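Local coordinates for protein copper-containing nitrite reductase (Thermus scotoductus, PDB 6HBE) that probably reduces nitrite to nitric oxide at copper centres with electrons from cytochrome c, working as a homotrimer, at residues Q160-A165 / V207-T212; A175-F180 / R309-Y314. One frame throughout, in Å; residues are numbered along the deposited sequence.

In the fold
From the N terminus, the chain reaches 160-165 at the end of strand 154-163, then 175-180 on strand 177-180, then 207-212, and finally 309-314, which begins with strand 309-311. Contact 1 closes a loop of 41 residues and contact 2 one of 128; their segments alternate, so the two loops cross. Contact 1 joins the end of strand 154-163 to the end of its neighbour 199-208 and the turn that follows it. Contact 2 runs from strand 177-180 to strand 309-311, part of the five-stranded sheet that also holds 21-36 and 39-46. They meet through backbone hydrogen bonds from A163 to L176 and Y177, their centres about 9 Å apart.

Contact 1: residues Q160-A165 / V207-T212; sequences QSEAYA and VGPNLT
E162 reaches from its strand into the turn at 208-211 and accepts two of its backbone N-H groups. CB, CG and CD all run along the carbonyl of G208, with CD 3.2 Å from G208 O. CG lies anti to the carbonyl carbon (chi1 -59°), and a bend at chi2 then lays the carboxylate into the turn. OE1 uses its syn lone pair for N210 N at 2.9 Å, while OE2 takes L211 N at 2.9 Å, again on the syn side but 28° out of the carboxylate plane. OE1 also receives a very short bond from the hydroxyl of Y164 and lies in the plane of that ring, at its edge. The same hydroxyl accepts N210 ND2 at 3.1 Å, ring and amide planes being almost perpendicular; the amide donates to F170 O as well. P209, which follows a cis peptide, brings CD to 4.2 Å from CE1 of Y164. At the strand end, V207 N donates to Q160 O at 3.0 Å, the bond from E162 N to G208 O is weak, and S161 CB presses on V207 CG2 at 3.4 Å, tighter than usual. The turn faces a subunit boundary: P209 packs on F269 and N210 on V268 of the second subunit. The V207 side chain stands about 7 Å from that of H114, a ligand of a bound copper. A leucine in place of E162 would probably leave N210 N and L211 N without their acceptor and the Y164 hydroxyl without the acceptor for its proton, setting the turn free to shift. Two backbone N-H groups and a phenol donating to one buried carboxylate would be expected to stabilise its charged form, though the nearby G208 carbonyl oxygen, itself an acceptor, probably works against this in part.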
loop_
_atom_site.group_PDB
_atom_site.type_symbol
_atom_site.label_atom_id
_atom_site.label_comp_id
_atom_site.label_asym_id
_atom_site.label_seq_id
_atom_site.Cartn_x
_atom_site.Cartn_y
_atom_site.Cartn_z
ATOM N N GLN C 160 -8.400 -14.443 -4.983
ATOM C CA GLN C 160 -7.402 -13.946 -4.057
ATOM C C GLN C 160 -8.045 -13.082 -2.988
ATOM O O GLN C 160 -8.798 -12.180 -3.324
ATOM C CB GLN C 160 -6.309 -13.145 -4.800
ATOM C CG GLN C 160 -5.169 -12.715 -3.872
ATOM C CD GLN C 160 -4.053 -11.960 -4.600
ATOM O OE1 GLN C 160 -3.561 -12.381 -5.668
ATOM N NE2 GLN C 160 -3.667 -10.812 -4.037
ATOM N N SER C 161 -7.680 -13.284 -1.721
ATOM C CA SER C 161 -8.269 -12.503 -0.620
ATOM C C SER C 161 -7.302 -12.404 0.554
ATOM O O SER C 161 -6.371 -13.210 0.677
ATOM C CB SER C 161 -9.609 -13.116 -0.155
ATOM O OG SER C 161 -9.433 -14.373 0.493
ATOM N N GLU C 162 -7.549 -11.410 1.412
ATOM C CA GLU C 162 -6.703 -11.058 2.558
ATOM C C GLU C 162 -7.388 -11.389 3.873
ATOM O O GLU C 162 -8.612 -11.398 3.937
ATOM C CB GLU C 162 -6.398 -9.529 2.537
ATOM C CG GLU C 162 -5.686 -9.035 1.271
ATOM C CD GLU C 162 -6.098 -7.641 0.803
ATOM O OE1 GLU C 162 -6.579 -6.770 1.624
ATOM O OE2 GLU C 162 -5.985 -7.421 -0.455
ATOM N N ALA C 163 -6.593 -11.654 4.921
ATOM C CA ALA C 163 -7.096 -11.793 6.281
ATOM C C ALA C 163 -6.381 -10.804 7.179
ATOM O O ALA C 163 -5.192 -10.570 6.979
ATOM C CB ALA C 163 -6.888 -13.209 6.803
ATOM N N TYR C 164 -7.117 -10.236 8.155
ATOM C CA TYR C 164 -6.598 -9.196 9.064
ATOM C C TYR C 164 -6.648 -9.594 10.548
ATOM O O TYR C 164 -7.649 -10.207 11.008
ATOM C CB TYR C 164 -7.354 -7.876 8.825
ATOM C CG TYR C 164 -6.976 -7.260 7.491
ATOM C CD1 TYR C 164 -7.665 -7.622 6.319
ATOM C CD2 TYR C 164 -5.909 -6.357 7.382
ATOM C CE1 TYR C 164 -7.284 -7.122 5.084
ATOM C CE2 TYR C 164 -5.514 -5.832 6.136
ATOM C CZ TYR C 164 -6.207 -6.228 4.992
ATOM O OH TYR C 164 -5.815 -5.748 3.760
ATOM N N ALA C 165 -5.600 -9.199 11.275
ATOM C CA ALA C 165 -5.511 -9.399 12.736
ATOM C C ALA C 165 -6.286 -8.358 13.572
ATOM O O ALA C 165 -6.567 -8.588 14.764
ATOM C CB ALA C 165 -4.069 -9.399 13.188
ATOM N N VAL C 207 -10.500 -10.124 -4.686
ATOM C CA VAL C 207 -11.491 -9.432 -3.839
ATOM C C VAL C 207 -10.826 -8.362 -2.939
ATOM O O VAL C 207 -11.502 -7.512 -2.388
ATOM C CB VAL C 207 -12.370 -10.347 -2.952
ATOM C CG1 VAL C 207 -13.075 -11.426 -3.749
ATOM C CG2 VAL C 207 -11.612 -10.927 -1.782
ATOM N N GLY C 208 -9.517 -8.407 -2.800
ATOM C CA GLY C 208 -8.832 -7.489 -1.900
ATOM C C GLY C 208 -9.058 -7.901 -0.429
ATOM O O GLY C 208 -8.803 -9.060 -0.084
ATOM N N PRO C 209 -9.558 -7.003 0.436
ATOM C CA PRO C 209 -10.179 -5.743 0.056
ATOM C C PRO C 209 -9.282 -4.512 -0.111
ATOM O O PRO C 209 -9.806 -3.450 -0.561
ATOM C CB PRO C 209 -11.189 -5.494 1.210
ATOM C CG PRO C 209 -11.319 -6.784 1.887
ATOM C CD PRO C 209 -9.926 -7.335 1.827
ATOM N N ASN C 210 -7.990 -4.596 0.239
ATOM C CA ASN C 210 -7.058 -3.450 0.111
ATOM C C ASN C 210 -5.968 -3.519 -0.974
ATOM O O ASN C 210 -5.590 -2.489 -1.512
ATOM C CB ASN C 210 -6.326 -3.242 1.451
ATOM C CG ASN C 210 -7.179 -2.547 2.494
ATOM O OD1 ASN C 210 -7.973 -1.658 2.177
ATOM N ND2 ASN C 210 -7.001 -2.921 3.738
ATOM N N LEU C 211 -5.456 -4.714 -1.275
ATOM C CA LEU C 211 -4.183 -4.838 -2.036
ATOM C C LEU C 211 -4.392 -5.229 -3.508
ATOM O O LEU C 211 -5.375 -5.907 -3.855
ATOM C CB LEU C 211 -3.235 -5.807 -1.357
ATOM C CG LEU C 211 -3.014 -5.498 0.114
ATOM C CD1 LEU C 211 -2.233 -6.586 0.768
ATOM C CD2 LEU C 211 -2.380 -4.106 0.344
ATOM N N THR C 212 -3.474 -4.770 -4.351
ATOM C CA THR C 212 -3.523 -5.060 -5.796
ATOM C C THR C 212 -2.763 -6.373 -6.021
ATOM O O THR C 212 -1.896 -6.746 -5.209
ATOM C CB THR C 212 -2.903 -3.852 -6.545
ATOM O OG1 THR C 212 -3.768 -2.706 -6.374
ATOM C CG2 THR C 212 -2.657 -4.111 -8.051
HETATM O O HOH W 1 -1.136 -9.441 -4.553
#

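Contact 2: residues A175-F180 / R309-Y314; sequences ALYVMF and RVVDPY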
loop_
_atom_site.group_PDB
_atom_site.type_symbol
_atom_site.label_atom_id
_atom_site.label_comp_id
_atom_site.label_asym_id
_atom_site.label_seq_id
_atom_site.Cartn_x
_atom_site.Cartn_y
_atom_site.Cartn_z
ATOM N N ALA C 175 -2.114 -6.627 5.793
ATOM C CA ALA C 175 -2.723 -7.977 5.826
ATOM C C ALA C 175 -1.848 -8.986 6.549
ATOM O O ALA C 175 -0.619 -9.024 6.309
ATOM C CB ALA C 175 -2.969 -8.484 4.405
ATOM N N LEU C 176 -2.447 -9.833 7.400
ATOM C CA LEU C 176 -1.677 -10.926 8.020
ATOM C C LEU C 176 -1.441 -12.066 7.006
ATOM O O LEU C 176 -0.298 -12.544 6.855
ATOM C CB LEU C 176 -2.362 -11.446 9.292
ATOM C CG LEU C 176 -1.722 -12.597 10.037
ATOM C CD1 LEU C 176 -0.357 -12.255 10.569
ATOM C CD2 LEU C 176 -2.648 -13.049 11.182
ATOM N N TYR C 177 -2.494 -12.476 6.287
ATOM C CA TYR C 177 -2.353 -13.546 5.303
ATOM C C TYR C 177 -2.999 -13.091 4.007
ATOM O O TYR C 177 -3.925 -12.260 4.032
ATOM C CB TYR C 177 -2.967 -14.872 5.789
ATOM C CG TYR C 177 -2.375 -15.393 7.087
ATOM C CD1 TYR C 177 -1.018 -15.624 7.213
ATOM C CD2 TYR C 177 -3.196 -15.643 8.197
ATOM C CE1 TYR C 177 -0.457 -16.046 8.440
ATOM C CE2 TYR C 177 -2.647 -16.091 9.411
ATOM C CZ TYR C 177 -1.291 -16.318 9.521
ATOM O OH TYR C 177 -0.780 -16.785 10.751
ATOM N N VAL C 178 -2.455 -13.591 2.905
ATOM C CA VAL C 178 -3.049 -13.401 1.562
ATOM C C VAL C 178 -3.072 -14.758 0.863
ATOM O O VAL C 178 -2.079 -15.489 0.912
ATOM C CB VAL C 178 -2.289 -12.349 0.741
ATOM C CG1 VAL C 178 -3.066 -12.031 -0.542
ATOM C CG2 VAL C 178 -2.101 -11.066 1.545
ATOM N N MET C 179 -4.188 -15.115 0.249
ATOM C CA MET C 179 -4.432 -16.550 -0.132
ATOM C C MET C 179 -5.310 -16.746 -1.350
ATOM O O MET C 179 -6.124 -15.869 -1.668
ATOM C CB MET C 179 -5.009 -17.350 1.067
ATOM C CG MET C 179 -6.358 -16.921 1.602
ATOM S SD MET C 179 -6.675 -17.467 3.329
ATOM C CE MET C 179 -5.815 -16.153 4.161
ATOM N N PHE C 180 -5.125 -17.896 -2.029
ATOM C CA PHE C 180 -6.007 -18.309 -3.144
ATOM C C PHE C 180 -7.037 -19.306 -2.553
ATOM O O PHE C 180 -6.671 -20.283 -1.858
ATOM C CB PHE C 180 -5.250 -18.999 -4.301
ATOM C CG PHE C 180 -4.197 -18.152 -4.995
ATOM C CD1 PHE C 180 -4.415 -16.795 -5.310
ATOM C CD2 PHE C 180 -2.983 -18.720 -5.391
ATOM C CE1 PHE C 180 -3.442 -16.045 -5.974
ATOM C CE2 PHE C 180 -2.018 -17.967 -6.050
ATOM C CZ PHE C 180 -2.241 -16.626 -6.329
ATOM N N ARG C 309 -2.644 -20.618 16.732
ATOM C CA ARG C 309 -3.020 -19.209 16.623
ATOM C C ARG C 309 -4.507 -19.123 16.308
ATOM O O ARG C 309 -5.022 -19.928 15.502
ATOM C CB ARG C 309 -2.178 -18.524 15.516
ATOM C CG ARG C 309 -2.596 -17.107 15.161
ATOM C CD ARG C 309 -1.610 -16.408 14.227
ATOM N NE ARG C 309 -0.567 -15.668 14.946
ATOM C CZ ARG C 309 0.556 -15.179 14.405
ATOM N NH1 ARG C 309 0.824 -15.319 13.093
ATOM N NH2 ARG C 309 1.424 -14.532 15.194
ATOM N N VAL C 310 -5.201 -18.195 16.974
ATOM C CA VAL C 310 -6.550 -17.797 16.582
ATOM C C VAL C 310 -6.553 -16.314 16.249
ATOM O O VAL C 310 -6.229 -15.486 17.088
ATOM C CB VAL C 310 -7.605 -18.038 17.702
ATOM C CG1 VAL C 310 -9.011 -17.701 17.184
ATOM C CG2 VAL C 310 -7.532 -19.481 18.169
ATOM N N VAL C 311 -6.956 -15.994 15.018
ATOM C CA VAL C 311 -6.975 -14.631 14.491
ATOM C C VAL C 311 -8.439 -14.165 14.540
ATOM O O VAL C 311 -9.334 -14.933 14.180
ATOM C CB VAL C 311 -6.477 -14.609 13.020
ATOM C CG1 VAL C 311 -6.459 -13.181 12.471
ATOM C CG2 VAL C 311 -5.094 -15.267 12.896
ATOM N N ASP C 312 -8.670 -12.933 15.009
ATOM C CA ASP C 312 -10.004 -12.343 15.035
ATOM C C ASP C 312 -9.905 -10.826 14.881
ATOM O O ASP C 312 -9.512 -10.150 15.816
ATOM C CB ASP C 312 -10.712 -12.711 16.357
ATOM C CG ASP C 312 -12.156 -12.205 16.430
ATOM O OD1 ASP C 312 -12.657 -11.440 15.556
ATOM O OD2 ASP C 312 -12.834 -12.625 17.370
ATOM N N PRO C 313 -10.283 -10.281 13.709
ATOM C CA PRO C 313 -10.084 -8.847 13.563
ATOM C C PRO C 313 -10.899 -7.989 14.553
ATOM O O PRO C 313 -10.384 -6.974 15.037
ATOM C CB PRO C 313 -10.517 -8.582 12.116
ATOM C CG PRO C 313 -11.408 -9.717 11.761
ATOM C CD PRO C 313 -10.882 -10.884 12.500
ATOM N N TYR C 314 -12.115 -8.432 14.863
ATOM C CA TYR C 314 -13.068 -7.683 15.694
ATOM C C TYR C 314 -12.923 -7.885 17.225
ATOM O O TYR C 314 -13.282 -7.002 17.999
ATOM C CB TYR C 314 -14.462 -8.092 15.334
ATOM C CG TYR C 314 -14.794 -8.137 13.839
ATOM C CD1 TYR C 314 -14.741 -7.002 13.051
ATOM C CD2 TYR C 314 -15.159 -9.334 13.232
ATOM C CE1 TYR C 314 -15.080 -7.056 11.709
ATOM C CE2 TYR C 314 -15.508 -9.388 11.899
ATOM C CZ TYR C 314 -15.465 -8.264 11.147
ATOM O OH TYR C 314 -15.824 -8.343 9.815
#
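Y177 and R309 meet through the phenol oxygen: R309 NH1 donates to Y177 OH at 3.2 Å, nearly straight (163°), with the oxygen in the guanidinium plane. The arginine chain leaves extended and bends at chi3 (-91°), which carries NH1 across to the hydroxyl, the ring and guanidinium planes 45° apart. Beside this bond L176 and V311 reach toward each other tip to tip, L176 CD2 lying 3.7 Å from V311 CG2, and the same CG2 comes within 4.3 Å of Y177 CE2. L176 also covers one face of the Y177 ring, its CG 3.6 Å above the centre. L176 and Y177 can both point at 309-311 because they form a classic beta bulge opposite A163 of strand 154-163. Both polar ends have further partners across the trimer: Y177 OH is hydrogen-bonded to H410 NE2 of the third subunit, and R309 NH2 forms salt bridges with E376 of that subunit and with E322 of its own chain. V35 and V39, on strands 21-36 and 39-46, also pack on the tyrosine side chain, and D36, a calcium ligand, has its side chain about 5 Å away.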